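Local structure of protein induced by osmotic stress (Scheffersomyces stipitis, 5YWN) at residues Tyr105-Ile110 against Pro183-Ser188; Met215-Leu220 against Lys327-Val332; Gly233-Val238 against Glu319-Asp324. The protein probably acts as an NADP(H)-dependent ketone reductase, used for asymmetric reduction of haloketones, and belongs to the dihydroflavonol-4-reductase-like epimerase/dehydratase family. The protein carries 1 engineered substitution. One frame throughout, in Å; residues are numbered along the deposited sequence.

Contact 1. Residues Tyr105-Ile110 against Pro183-Ser188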
ATOM      1  N   TYR A 105     -14.385   8.202  -9.852  1.00 23.11           N
ATOM      2  CA  TYR A 105     -14.002   8.945 -11.040  1.00 25.86           C
ATOM      3  C   TYR A 105     -12.904   8.284 -11.929  1.00 27.02           C
ATOM      4  O   TYR A 105     -12.942   8.404 -13.113  1.00 25.93           O
ATOM      5  CB  TYR A 105     -13.752  10.410 -10.719  1.00 22.93           C
ATOM      6  CG  TYR A 105     -14.924  11.100 -10.068  1.00 24.81           C
ATOM      7  CD1 TYR A 105     -16.152  10.517 -10.014  1.00 28.39           C
ATOM      8  CD2 TYR A 105     -14.783  12.326  -9.499  1.00 28.30           C
ATOM      9  CE1 TYR A 105     -17.216  11.144  -9.429  1.00 31.75           C
ATOM     10  CE2 TYR A 105     -15.829  12.975  -8.927  1.00 30.98           C
ATOM     11  CZ  TYR A 105     -17.038  12.365  -8.877  1.00 32.58           C
ATOM     12  OH  TYR A 105     -18.057  13.002  -8.319  1.00 38.11           O
ATOM     13  N   VAL A 106     -11.949   7.610 -11.321  1.00 24.06           N
ATOM     14  CA  VAL A 106     -10.950   6.904 -12.086  1.00 23.72           C
ATOM     15  C   VAL A 106     -11.630   5.807 -12.916  1.00 24.52           C
ATOM     16  O   VAL A 106     -11.403   5.699 -14.051  1.00 20.72           O
ATOM     17  CB  VAL A 106      -9.894   6.250 -11.165  1.00 27.38           C
ATOM     18  CG1 VAL A 106      -9.092   5.167 -11.828  1.00 25.39           C
ATOM     19  CG2 VAL A 106      -8.948   7.276 -10.652  1.00 30.93           C
ATOM     20  N   LEU A 107     -12.456   5.027 -12.264  1.00 23.07           N
ATOM     21  CA  LEU A 107     -13.098   3.951 -12.912  1.00 21.84           C
ATOM     22  C   LEU A 107     -13.992   4.439 -14.054  1.00 23.60           C
ATOM     23  O   LEU A 107     -13.996   3.873 -15.071  1.00 23.22           O
ATOM     24  CB  LEU A 107     -13.851   3.095 -11.924  1.00 21.47           C
ATOM     25  CG  LEU A 107     -13.036   2.401 -10.854  1.00 20.13           C
ATOM     26  CD1 LEU A 107     -13.923   1.800  -9.795  1.00 22.23           C
ATOM     27  CD2 LEU A 107     -12.105   1.389 -11.434  1.00 18.42           C
ATOM     28  N   GLN A 108     -14.712   5.501 -13.828  1.00 23.40           N
ATOM     29  CA  GLN A 108     -15.531   6.060 -14.828  1.00 26.14           C
ATOM     30  C   GLN A 108     -14.690   6.572 -16.017  1.00 22.93           C
ATOM     31  O   GLN A 108     -15.054   6.400 -17.116  1.00 24.67           O
ATOM     32  CB  GLN A 108     -16.412   7.147 -14.270  1.00 24.85           C
ATOM     33  CG  GLN A 108     -17.342   7.728 -15.289  1.00 29.06           C
ATOM     34  CD  GLN A 108     -18.439   6.793 -15.684  1.00 33.58           C
ATOM     35  OE1 GLN A 108     -19.173   6.338 -14.870  1.00 35.06           O
ATOM     36  NE2 GLN A 108     -18.547   6.528 -16.933  1.00 33.36           N
ATOM     37  N   SER A 109     -13.566   7.175 -15.729  1.00 24.13           N
ATOM     38  CA  SER A 109     -12.662   7.665 -16.765  1.00 26.40           C
ATOM     39  C   SER A 109     -12.158   6.512 -17.620  1.00 24.12           C
ATOM     40  O   SER A 109     -12.146   6.620 -18.786  1.00 26.54           O
ATOM     41  CB  SER A 109     -11.485   8.431 -16.189  1.00 23.50           C
ATOM     42  OG  SER A 109     -11.814   9.681 -15.728  1.00 28.19           O
ATOM     43  N   ILE A 110     -11.807   5.407 -17.010  1.00 22.46           N
ATOM     44  CA  ILE A 110     -11.318   4.244 -17.719  1.00 22.93           C
ATOM     45  C   ILE A 110     -12.397   3.725 -18.667  1.00 25.65           C
ATOM     46  O   ILE A 110     -12.138   3.495 -19.787  1.00 20.77           O
ATOM     47  CB  ILE A 110     -10.843   3.135 -16.759  1.00 18.56           C
ATOM     48  CG1 ILE A 110      -9.567   3.543 -16.058  1.00 20.95           C
ATOM     49  CG2 ILE A 110     -10.632   1.832 -17.466  1.00 22.83           C
ATOM     50  CD1 ILE A 110      -9.180   2.726 -14.877  1.00 19.10           C
ATOM     51  N   PRO A 183     -17.966  -2.778 -17.052  1.00 27.70           N
ATOM     52  CA  PRO A 183     -16.814  -2.360 -17.835  1.00 25.67           C
ATOM     53  C   PRO A 183     -16.119  -3.473 -18.565  1.00 28.16           C
ATOM     54  O   PRO A 183     -16.325  -4.588 -18.305  1.00 24.93           O
ATOM     55  CB  PRO A 183     -15.877  -1.777 -16.812  1.00 29.28           C
ATOM     56  CG  PRO A 183     -16.265  -2.354 -15.561  1.00 27.47           C
ATOM     57  CD  PRO A 183     -17.652  -2.840 -15.639  1.00 25.36           C
ATOM     58  N   ASN A 184     -15.271  -3.082 -19.488  1.00 23.81           N
ATOM     59  CA  ASN A 184     -14.417  -3.973 -20.207  1.00 26.36           C
ATOM     60  C   ASN A 184     -13.395  -4.675 -19.313  1.00 28.02           C
ATOM     61  O   ASN A 184     -12.965  -5.684 -19.638  1.00 27.36           O
ATOM     62  CB  ASN A 184     -13.716  -3.284 -21.366  1.00 23.84           C
ATOM     63  CG  ASN A 184     -14.665  -2.892 -22.490  1.00 25.18           C
ATOM     64  OD1 ASN A 184     -15.777  -3.269 -22.522  1.00 23.64           O
ATOM     65  ND2 ASN A 184     -14.185  -2.131 -23.378  1.00 26.18           N
ATOM     66  N   PHE A 185     -12.999  -4.055 -18.230  1.00 23.87           N
ATOM     67  CA  PHE A 185     -11.979  -4.602 -17.376  1.00 25.37           C
ATOM     68  C   PHE A 185     -12.497  -5.488 -16.271  1.00 25.77           C
ATOM     69  O   PHE A 185     -13.567  -5.333 -15.844  1.00 26.97           O
ATOM     70  CB  PHE A 185     -11.130  -3.501 -16.790  1.00 22.27           C
ATOM     71  CG  PHE A 185     -11.894  -2.489 -15.995  1.00 23.40           C
ATOM     72  CD1 PHE A 185     -12.231  -2.711 -14.695  1.00 20.89           C
ATOM     73  CD2 PHE A 185     -12.240  -1.306 -16.541  1.00 20.92           C
ATOM     74  CE1 PHE A 185     -12.908  -1.770 -13.972  1.00 22.75           C
ATOM     75  CE2 PHE A 185     -12.920  -0.359 -15.839  1.00 21.13           C
ATOM     76  CZ  PHE A 185     -13.261  -0.584 -14.548  1.00 22.54           C
ATOM     77  N   ALA A 186     -11.673  -6.405 -15.834  1.00 26.37           N
ATOM     78  CA  ALA A 186     -11.842  -7.107 -14.598  1.00 25.42           C
ATOM     79  C   ALA A 186     -11.114  -6.401 -13.423  1.00 25.03           C
ATOM     80  O   ALA A 186     -10.046  -5.879 -13.564  1.00 24.64           O
ATOM     81  CB  ALA A 186     -11.383  -8.515 -14.730  1.00 25.57           C
ATOM     82  N   LEU A 187     -11.724  -6.435 -12.274  1.00 21.85           N
ATOM     83  CA  LEU A 187     -11.195  -5.769 -11.132  1.00 22.98           C
ATOM     84  C   LEU A 187     -10.671  -6.748 -10.126  1.00 21.37           C
ATOM     85  O   LEU A 187     -11.205  -7.787  -9.941  1.00 20.55           O
ATOM     86  CB  LEU A 187     -12.237  -4.890 -10.463  1.00 22.77           C
ATOM     87  CG  LEU A 187     -11.940  -4.199  -9.123  1.00 21.23           C
ATOM     88  CD1 LEU A 187     -10.816  -3.213  -9.239  1.00 19.94           C
ATOM     89  CD2 LEU A 187     -13.161  -3.529  -8.526  1.00 22.71           C
ATOM     90  N   SER A 188      -9.627  -6.349  -9.476  1.00 20.14           N
ATOM     91  CA  SER A 188      -9.138  -7.045  -8.329  1.00 18.42           C
ATOM     92  C   SER A 188      -8.585  -6.072  -7.293  1.00 19.34           C
ATOM     93  O   SER A 188      -8.256  -5.000  -7.627  1.00 18.37           O
ATOM     94  CB  SER A 188      -8.133  -8.094  -8.748  1.00 23.39           C
ATOM     95  OG  SER A 188      -7.007  -7.543  -9.296  1.00 25.16           O
TER
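The phenyl ring of Phe185 is met by Leu107 and Ile110 from one side of its plane, while CB of Pro183, two residues earlier in its own segment, lies over the other face near its margin, 3.4 Å from the plane. Neither helix side chain stacks squarely on the ring: each arrives obliquely, its methyl group leading. CG2 of Ile110 touches the flank of the ring, 3.6 Å from CE2 of Phe185 and about as near to CD2. Leu107 takes the far end, where its CD2 lies 3.9 Å from Phe185 CZ. Both side chains run at about a right angle to that of Phe185, and their methyls meet different parts of the ring, Ile110 at CD2 and CE2, Leu107 at CZ and CE1.

In Ile110 the CG2 branch stands anti to the backbone N and becomes the one that meets the ring. Phe185 has CG lodged between its backbone N and carbonyl carbon (chi1 58°), the crowded position, from which the ring reaches out to the helix.

The beta-branched isoleucine suits a place where a methyl close to the backbone must touch, for Ile110 points toward the ring; leucine, whose CB does not point straight there, needs its longer reach. Phe185 immediately precedes strand 186-192, and helix 91-113 packs against the parallel sheet of this Rossmann fold. Phe177 of helix 159-181 touches both Leu107 and Phe185, and Val120 of strand 119-123 touches Ile110 and Phe185, closing the cluster.

All three touching residues are buried and wholly apolar in their side chains, so the contact rests on shape and exclusion of water, and the large flat phenylalanine gives two helix residues a common surface.

Contact 2. Residues Met215-Leu220 against Lys327-Val332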
ATOM      1  N   MET A 215       7.642   3.206  11.101  1.00 27.96           N
ATOM      2  CA  MET A 215       7.445   2.423  12.287  1.00 27.51           C
ATOM      3  C   MET A 215       8.644   1.524  12.541  1.00 28.07           C
ATOM      4  O   MET A 215       8.991   1.303  13.643  1.00 26.37           O
ATOM      5  CB  MET A 215       6.186   1.595  12.229  1.00 29.38           C
ATOM      6  CG  MET A 215       4.889   2.345  12.459  1.00 34.05           C
ATOM      7  SD  MET A 215       3.529   1.396  11.831  1.00 43.08           S
ATOM      8  CE  MET A 215       3.478   0.046  12.952  1.00 33.05           C
ATOM      9  N   VAL A 216       9.217   0.986  11.503  1.00 27.04           N
ATOM     10  CA  VAL A 216      10.506   0.358  11.634  1.00 27.09           C
ATOM     11  C   VAL A 216      11.662   1.367  11.834  1.00 29.44           C
ATOM     12  O   VAL A 216      12.388   1.279  12.771  1.00 30.33           O
ATOM     13  CB  VAL A 216      10.813  -0.559  10.435  1.00 21.91           C
ATOM     14  CG1 VAL A 216      12.238  -1.037  10.430  1.00 25.49           C
ATOM     15  CG2 VAL A 216       9.900  -1.744  10.403  1.00 22.37           C
ATOM     16  N   ASN A 217      11.797   2.289  10.921  1.00 26.84           N
ATOM     17  CA  ASN A 217      12.941   3.161  10.851  1.00 27.82           C
ATOM     18  C   ASN A 217      13.157   4.153  12.007  1.00 31.77           C
ATOM     19  O   ASN A 217      14.253   4.503  12.318  1.00 32.30           O
ATOM     20  CB  ASN A 217      13.044   3.775   9.478  1.00 29.74           C
ATOM     21  CG  ASN A 217      13.048   2.727   8.397  1.00 31.59           C
ATOM     22  OD1 ASN A 217      13.655   1.718   8.527  1.00 31.78           O
ATOM     23  ND2 ASN A 217      12.384   2.990   7.343  1.00 31.72           N
ATOM     24  N   SER A 218      12.091   4.495  12.681  1.00 29.66           N
ATOM     25  CA  SER A 218      12.112   5.327  13.832  1.00 31.77           C
ATOM     26  C   SER A 218      12.900   4.724  15.018  1.00 31.05           C
ATOM     27  O   SER A 218      13.304   5.424  15.871  1.00 29.95           O
ATOM     28  CB  SER A 218      10.698   5.658  14.260  1.00 29.75           C
ATOM     29  OG  SER A 218      10.039   4.530  14.718  1.00 27.94           O
ATOM     30  N   VAL A 219      13.123   3.431  15.004  1.00 27.81           N
ATOM     31  CA  VAL A 219      13.823   2.796  16.080  1.00 27.87           C
ATOM     32  C   VAL A 219      15.218   3.368  16.225  1.00 25.80           C
ATOM     33  O   VAL A 219      15.735   3.372  17.247  1.00 30.28           O
ATOM     34  CB  VAL A 219      13.905   1.267  15.992  1.00 27.23           C
ATOM     35  CG1 VAL A 219      12.593   0.662  15.700  1.00 33.05           C
ATOM     36  CG2 VAL A 219      14.925   0.814  14.993  1.00 30.50           C
ATOM     37  N   LEU A 220      15.775   3.820  15.135  1.00 30.40           N
ATOM     38  CA  LEU A 220      17.068   4.430  15.065  1.00 30.84           C
ATOM     39  C   LEU A 220      17.127   5.741  15.849  1.00 33.59           C
ATOM     40  O   LEU A 220      18.145   6.160  16.234  1.00 35.10           O
ATOM     41  CB  LEU A 220      17.487   4.627  13.623  1.00 31.04           C
ATOM     42  CG  LEU A 220      17.603   3.372  12.774  1.00 33.32           C
ATOM     43  CD1 LEU A 220      18.272   3.630  11.447  1.00 31.68           C
ATOM     44  CD2 LEU A 220      18.349   2.312  13.525  1.00 32.24           C
ATOM     45  N   LYS A 327      19.311  -1.330   6.718  1.00 22.16           N
ATOM     46  CA  LYS A 327      20.552  -1.306   5.971  1.00 26.40           C
ATOM     47  C   LYS A 327      20.494  -0.156   5.003  1.00 29.96           C
ATOM     48  O   LYS A 327      21.416   0.552   4.901  1.00 26.57           O
ATOM     49  CB  LYS A 327      20.757  -2.573   5.182  1.00 25.14           C
ATOM     50  CG  LYS A 327      21.514  -3.612   5.920  1.00 34.33           C
ATOM     51  CD  LYS A 327      21.804  -4.883   5.138  1.00 38.95           C
ATOM     52  CE  LYS A 327      22.416  -5.935   6.041  1.00 39.70           C
ATOM     53  NZ  LYS A 327      22.058  -7.344   5.698  1.00 52.16           N
ATOM     54  N   GLN A 328      19.358   0.047   4.354  1.00 25.60           N
ATOM     55  CA  GLN A 328      19.223   1.156   3.461  1.00 24.79           C
ATOM     56  C   GLN A 328      19.370   2.512   4.118  1.00 27.10           C
ATOM     57  O   GLN A 328      20.020   3.346   3.597  1.00 28.04           O
ATOM     58  CB  GLN A 328      17.908   1.107   2.725  1.00 27.54           C
ATOM     59  CG  GLN A 328      17.745   2.195   1.700  1.00 28.24           C
ATOM     60  CD  GLN A 328      16.527   2.029   0.849  1.00 31.18           C
ATOM     61  OE1 GLN A 328      15.450   1.922   1.342  1.00 26.80           O
ATOM     62  NE2 GLN A 328      16.720   2.026  -0.438  1.00 27.46           N
ATOM     63  N   VAL A 329      18.735   2.715   5.243  1.00 27.05           N
ATOM     64  CA  VAL A 329      18.814   3.966   5.924  1.00 29.75           C
ATOM     65  C   VAL A 329      20.253   4.240   6.391  1.00 31.69           C
ATOM     66  O   VAL A 329      20.715   5.317   6.308  1.00 29.98           O
ATOM     67  CB  VAL A 329      17.809   4.079   7.078  1.00 32.41           C
ATOM     68  CG1 VAL A 329      18.096   5.323   7.914  1.00 31.84           C
ATOM     69  CG2 VAL A 329      16.399   4.093   6.549  1.00 26.97           C
ATOM     70  N   LEU A 330      20.922   3.225   6.858  1.00 29.19           N
ATOM     71  CA  LEU A 330      22.312   3.358   7.247  1.00 34.56           C
ATOM     72  C   LEU A 330      23.202   3.708   6.056  1.00 35.62           C
ATOM     73  O   LEU A 330      24.027   4.548   6.157  1.00 35.80           O
ATOM     74  CB  LEU A 330      22.825   2.140   7.972  1.00 24.44           C
ATOM     75  CG  LEU A 330      22.174   1.811   9.284  1.00 28.15           C
ATOM     76  CD1 LEU A 330      22.758   0.624   9.947  1.00 27.92           C
ATOM     77  CD2 LEU A 330      22.174   2.961  10.213  1.00 35.67           C
ATOM     78  N   LYS A 331      22.985   3.072   4.939  1.00 32.45           N
ATOM     79  CA  LYS A 331      23.782   3.315   3.772  1.00 37.35           C
ATOM     80  C   LYS A 331      23.726   4.758   3.350  1.00 38.05           C
ATOM     81  O   LYS A 331      24.687   5.337   2.978  1.00 39.40           O
ATOM     82  CB  LYS A 331      23.306   2.441   2.645  1.00 34.24           C
ATOM     83  CG  LYS A 331      24.095   2.566   1.365  1.00 41.51           C
ATOM     84  CD  LYS A 331      23.781   1.447   0.410  1.00 40.85           C
ATOM     85  CE  LYS A 331      24.031   1.792  -1.031  1.00 41.22           C
ATOM     86  NZ  LYS A 331      23.313   0.876  -1.926  1.00 42.59           N
ATOM     87  N   VAL A 332      22.565   5.329   3.442  1.00 37.16           N
ATOM     88  CA  VAL A 332      22.365   6.673   2.995  1.00 40.30           C
ATOM     89  C   VAL A 332      22.818   7.720   4.023  1.00 39.89           C
ATOM     90  O   VAL A 332      23.048   8.836   3.703  1.00 42.12           O
ATOM     91  CB  VAL A 332      20.937   6.838   2.505  1.00 37.42           C
ATOM     92  CG1 VAL A 332      20.777   8.177   1.854  1.00 44.09           C
ATOM     93  CG2 VAL A 332      20.654   5.796   1.459  1.00 36.95           C
TER
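Asn217 is the first residue of 215-220 to meet 327-332, pointing toward Val329 with its amide end. CG and OD1 of the amide stand about equally far from one methyl, Val329 CG2, with Asn217 CG at 4.1 Å. This is a loose van der Waals approach; the polar business of the amide lies one turn earlier on the opposite helix, where OD1 is hydrogen-bonded to Ser325 OG. Asparagine therefore suits a partly exposed place that needs both a polar anchor and a flat flank.

Three residues on, in the 3-10 segment, Leu220 brings a single methyl, CD1, to two partners. Val329 CG1 lies 3.9 Å from Leu220 CD1, the two side chains running antiparallel alongside each other. Leu330 CD2 adds a contact at 4.1 Å from the same Leu220 CD1. The valine thus serves both neighbours, one methyl each: CG1, anti to its backbone N (chi1 170°), for the leucine and CG2 for the asparagine.

Around this, Val216 packs on Phe196 of strand 194-196 and on Val322 and Ile326, earlier on helix 318-332, Val219 on Leu271 and Val275 of helix 268-278, and Lys331, on helix 318-332, makes a salt bridge with Asp202.

Contact 3. Residues Gly233-Val238 against Glu319-Asp324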
ATOM      1  N   GLY A 233       1.087  -5.036  15.749  1.00 28.82           N
ATOM      2  CA  GLY A 233       0.194  -5.426  14.690  1.00 25.80           C
ATOM      3  C   GLY A 233       0.703  -6.551  13.813  1.00 26.84           C
ATOM      4  O   GLY A 233       1.504  -7.315  14.212  1.00 22.94           O
ATOM      5  N   THR A 234       0.209  -6.592  12.595  1.00 20.54           N
ATOM      6  CA  THR A 234       0.686  -7.485  11.589  1.00 22.21           C
ATOM      7  C   THR A 234       1.391  -6.698  10.481  1.00 20.38           C
ATOM      8  O   THR A 234       1.048  -5.602  10.196  1.00 21.92           O
ATOM      9  CB  THR A 234      -0.450  -8.406  11.075  1.00 26.60           C
ATOM     10  OG1 THR A 234       0.087  -9.553  10.490  1.00 30.82           O
ATOM     11  CG2 THR A 234      -1.206  -7.799  10.085  1.00 24.33           C
ATOM     12  N   PHE A 235       2.374  -7.313   9.871  1.00 22.27           N
ATOM     13  CA  PHE A 235       3.167  -6.702   8.823  1.00 20.84           C
ATOM     14  C   PHE A 235       3.082  -7.451   7.504  1.00 17.43           C
ATOM     15  O   PHE A 235       2.840  -8.594   7.485  1.00 20.48           O
ATOM     16  CB  PHE A 235       4.640  -6.454   9.271  1.00 20.38           C
ATOM     17  CG  PHE A 235       5.661  -7.358   8.633  1.00 20.19           C
ATOM     18  CD1 PHE A 235       5.715  -8.662   8.971  1.00 20.10           C
ATOM     19  CD2 PHE A 235       6.389  -6.933   7.598  1.00 17.59           C
ATOM     20  CE1 PHE A 235       6.576  -9.510   8.362  1.00 19.14           C
ATOM     21  CE2 PHE A 235       7.256  -7.755   6.986  1.00 19.94           C
ATOM     22  CZ  PHE A 235       7.351  -9.053   7.373  1.00 20.50           C
ATOM     23  N   ILE A 236       3.428  -6.747   6.461  1.00 20.34           N
ATOM     24  CA  ILE A 236       3.754  -7.309   5.188  1.00 19.33           C
ATOM     25  C   ILE A 236       4.858  -6.518   4.510  1.00 19.35           C
ATOM     26  O   ILE A 236       4.856  -5.344   4.555  1.00 21.17           O
ATOM     27  CB  ILE A 236       2.496  -7.475   4.303  1.00 19.42           C
ATOM     28  CG1 ILE A 236       2.807  -8.188   3.006  1.00 22.06           C
ATOM     29  CG2 ILE A 236       1.798  -6.172   4.049  1.00 19.18           C
ATOM     30  CD1 ILE A 236       3.053  -9.652   3.101  1.00 21.35           C
ATOM     31  N   ASP A 237       5.787  -7.215   3.908  1.00 17.99           N
ATOM     32  CA  ASP A 237       6.882  -6.603   3.171  1.00 23.54           C
ATOM     33  C   ASP A 237       6.434  -5.926   1.870  1.00 22.26           C
ATOM     34  O   ASP A 237       5.659  -6.417   1.143  1.00 19.87           O
ATOM     35  CB  ASP A 237       8.042  -7.549   2.921  1.00 20.16           C
ATOM     36  CG  ASP A 237       9.226  -6.867   2.323  1.00 24.91           C
ATOM     37  OD1 ASP A 237       9.191  -6.516   1.170  1.00 25.95           O
ATOM     38  OD2 ASP A 237      10.170  -6.667   3.009  1.00 23.55           O
ATOM     39  N   VAL A 238       6.989  -4.777   1.634  1.00 20.40           N
ATOM     40  CA  VAL A 238       6.594  -3.952   0.528  1.00 22.15           C
ATOM     41  C   VAL A 238       6.803  -4.685  -0.805  1.00 23.02           C
ATOM     42  O   VAL A 238       6.025  -4.560  -1.671  1.00 24.40           O
ATOM     43  CB  VAL A 238       7.253  -2.565   0.570  1.00 20.77           C
ATOM     44  CG1 VAL A 238       8.721  -2.669   0.372  1.00 22.06           C
ATOM     45  CG2 VAL A 238       6.687  -1.654  -0.489  1.00 21.96           C
ATOM     46  N   GLU A 319      12.289 -10.240  10.021  1.00 26.14           N
ATOM     47  CA  GLU A 319      13.660  -9.861  10.211  1.00 24.05           C
ATOM     48  C   GLU A 319      14.277  -9.364   8.898  1.00 23.74           C
ATOM     49  O   GLU A 319      14.929  -8.407   8.888  1.00 21.85           O
ATOM     50  CB  GLU A 319      14.441 -11.020  10.781  1.00 22.13           C
ATOM     51  CG  GLU A 319      15.910 -10.774  10.924  1.00 28.83           C
ATOM     52  CD  GLU A 319      16.639 -11.656  11.926  1.00 28.27           C
ATOM     53  OE1 GLU A 319      17.829 -11.571  11.968  1.00 35.48           O
ATOM     54  OE2 GLU A 319      16.060 -12.387  12.663  1.00 29.95           O
ATOM     55  N   THR A 320      14.023 -10.050   7.824  1.00 24.43           N
ATOM     56  CA  THR A 320      14.565  -9.666   6.559  1.00 28.24           C
ATOM     57  C   THR A 320      14.048  -8.301   6.125  1.00 24.49           C
ATOM     58  O   THR A 320      14.812  -7.472   5.733  1.00 24.07           O
ATOM     59  CB  THR A 320      14.395 -10.741   5.481  1.00 27.84           C
ATOM     60  OG1 THR A 320      14.880 -11.983   5.943  1.00 28.57           O
ATOM     61  CG2 THR A 320      15.176 -10.393   4.250  1.00 26.95           C
ATOM     62  N   SER A 321      12.754  -8.084   6.261  1.00 26.20           N
ATOM     63  CA  SER A 321      12.147  -6.837   5.857  1.00 22.72           C
ATOM     64  C   SER A 321      12.731  -5.692   6.690  1.00 21.96           C
ATOM     65  O   SER A 321      13.159  -4.730   6.182  1.00 20.05           O
ATOM     66  CB  SER A 321      10.632  -6.912   5.999  1.00 24.46           C
ATOM     67  OG  SER A 321      10.015  -5.738   5.612  1.00 25.76           O
ATOM     68  N   VAL A 322      12.783  -5.900   7.985  1.00 22.01           N
ATOM     69  CA  VAL A 322      13.367  -4.945   8.882  1.00 25.25           C
ATOM     70  C   VAL A 322      14.854  -4.699   8.584  1.00 22.05           C
ATOM     71  O   VAL A 322      15.223  -3.617   8.467  1.00 24.55           O
ATOM     72  CB  VAL A 322      13.155  -5.390  10.342  1.00 22.77           C
ATOM     73  CG1 VAL A 322      14.047  -4.676  11.310  1.00 23.26           C
ATOM     74  CG2 VAL A 322      11.721  -5.177  10.753  1.00 24.73           C
ATOM     75  N   VAL A 323      15.651  -5.733   8.455  1.00 22.31           N
ATOM     76  CA  VAL A 323      17.075  -5.580   8.224  1.00 26.42           C
ATOM     77  C   VAL A 323      17.298  -4.835   6.893  1.00 24.18           C
ATOM     78  O   VAL A 323      18.039  -3.958   6.850  1.00 24.70           O
ATOM     79  CB  VAL A 323      17.845  -6.941   8.214  1.00 25.64           C
ATOM     80  CG1 VAL A 323      19.216  -6.822   7.602  1.00 28.10           C
ATOM     81  CG2 VAL A 323      17.952  -7.568   9.582  1.00 26.01           C
ATOM     82  N   ASP A 324      16.594  -5.214   5.860  1.00 23.91           N
ATOM     83  CA  ASP A 324      16.746  -4.600   4.572  1.00 24.42           C
ATOM     84  C   ASP A 324      16.392  -3.118   4.680  1.00 25.00           C
ATOM     85  O   ASP A 324      17.028  -2.329   4.105  1.00 24.68           O
ATOM     86  CB  ASP A 324      15.892  -5.307   3.505  1.00 25.66           C
ATOM     87  CG  ASP A 324      16.488  -6.637   3.046  1.00 32.15           C
ATOM     88  OD1 ASP A 324      17.577  -6.977   3.470  1.00 32.04           O
ATOM     89  OD2 ASP A 324      15.861  -7.324   2.261  1.00 31.73           O
TER
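One hydrogen bond and one apolar touch, both centred on Ser321, join 233-238 to 319-324. In the polar part the hydroxyl of Ser321 donates to the carboxylate of Asp237, with OG 2.8 Å from OD2. The serine comes from above the carboxylate plane, 35° out of it. Both side chains extend from their backbones in the same manner: OG of Ser321 is anti to the backbone N (chi1 -180°), as is CG of Asp237 (chi1 -173°), and the two groups meet between strand and helix, where the backbones come near, Asp237 CA lying 5.9 Å from Ser321 CA.

Charge adds a second layer. Arg239 forms salt bridges to Asp237 OD2 through NH2 and to Asp324 OD2 through NH1, which sets a positive group between two acids whose OD2 atoms are 5.8 Å apart and probably eases their repulsion. Asp237 is also the N-cap of helix 238-250, its side chain capping a backbone N there.

The apolar part is Phe235, whose CE2 lies 3.6 Å from Ser321 CB in an oblique approach. Phe318 packs edge-to-face with Phe235, extending the aromatic patch toward the start of the helix.

Serine is small enough to let the strand come close while still offering a donor. Replacing Asp237 by an alanine would probably leave Ser321 OG and one arm of Arg239 without their acceptor and helix 238-250 without its side-chain cap. A buried carboxylate gripped by hydroxyl, guanidinium and helix start is thus likely to be kept ionised, and it ties strand 234-237, helix 238-250 and helix 318-332 together.

Contacts 2 and 3 are neighbours, with centres 12 Å apart, and share helix 318-332; Val216 CG2 touches Val322 CG2 at 3.9 Å, and along the chain contact 3 is nested inside the loop closed by contact 2. Contact 1 lies on the opposite side of the chain's centre, its centre 38 Å from that of contact 2 and 32 Å from that of contact 3. The bound NADP is flanked at a distance: about 9 Å from the side chain of Phe235, 11 Å from Asn217 and 14 Å from Leu107. Helix 159-181, which backs contact 1, also carries the NADP-binding residues Tyr163 and Lys167.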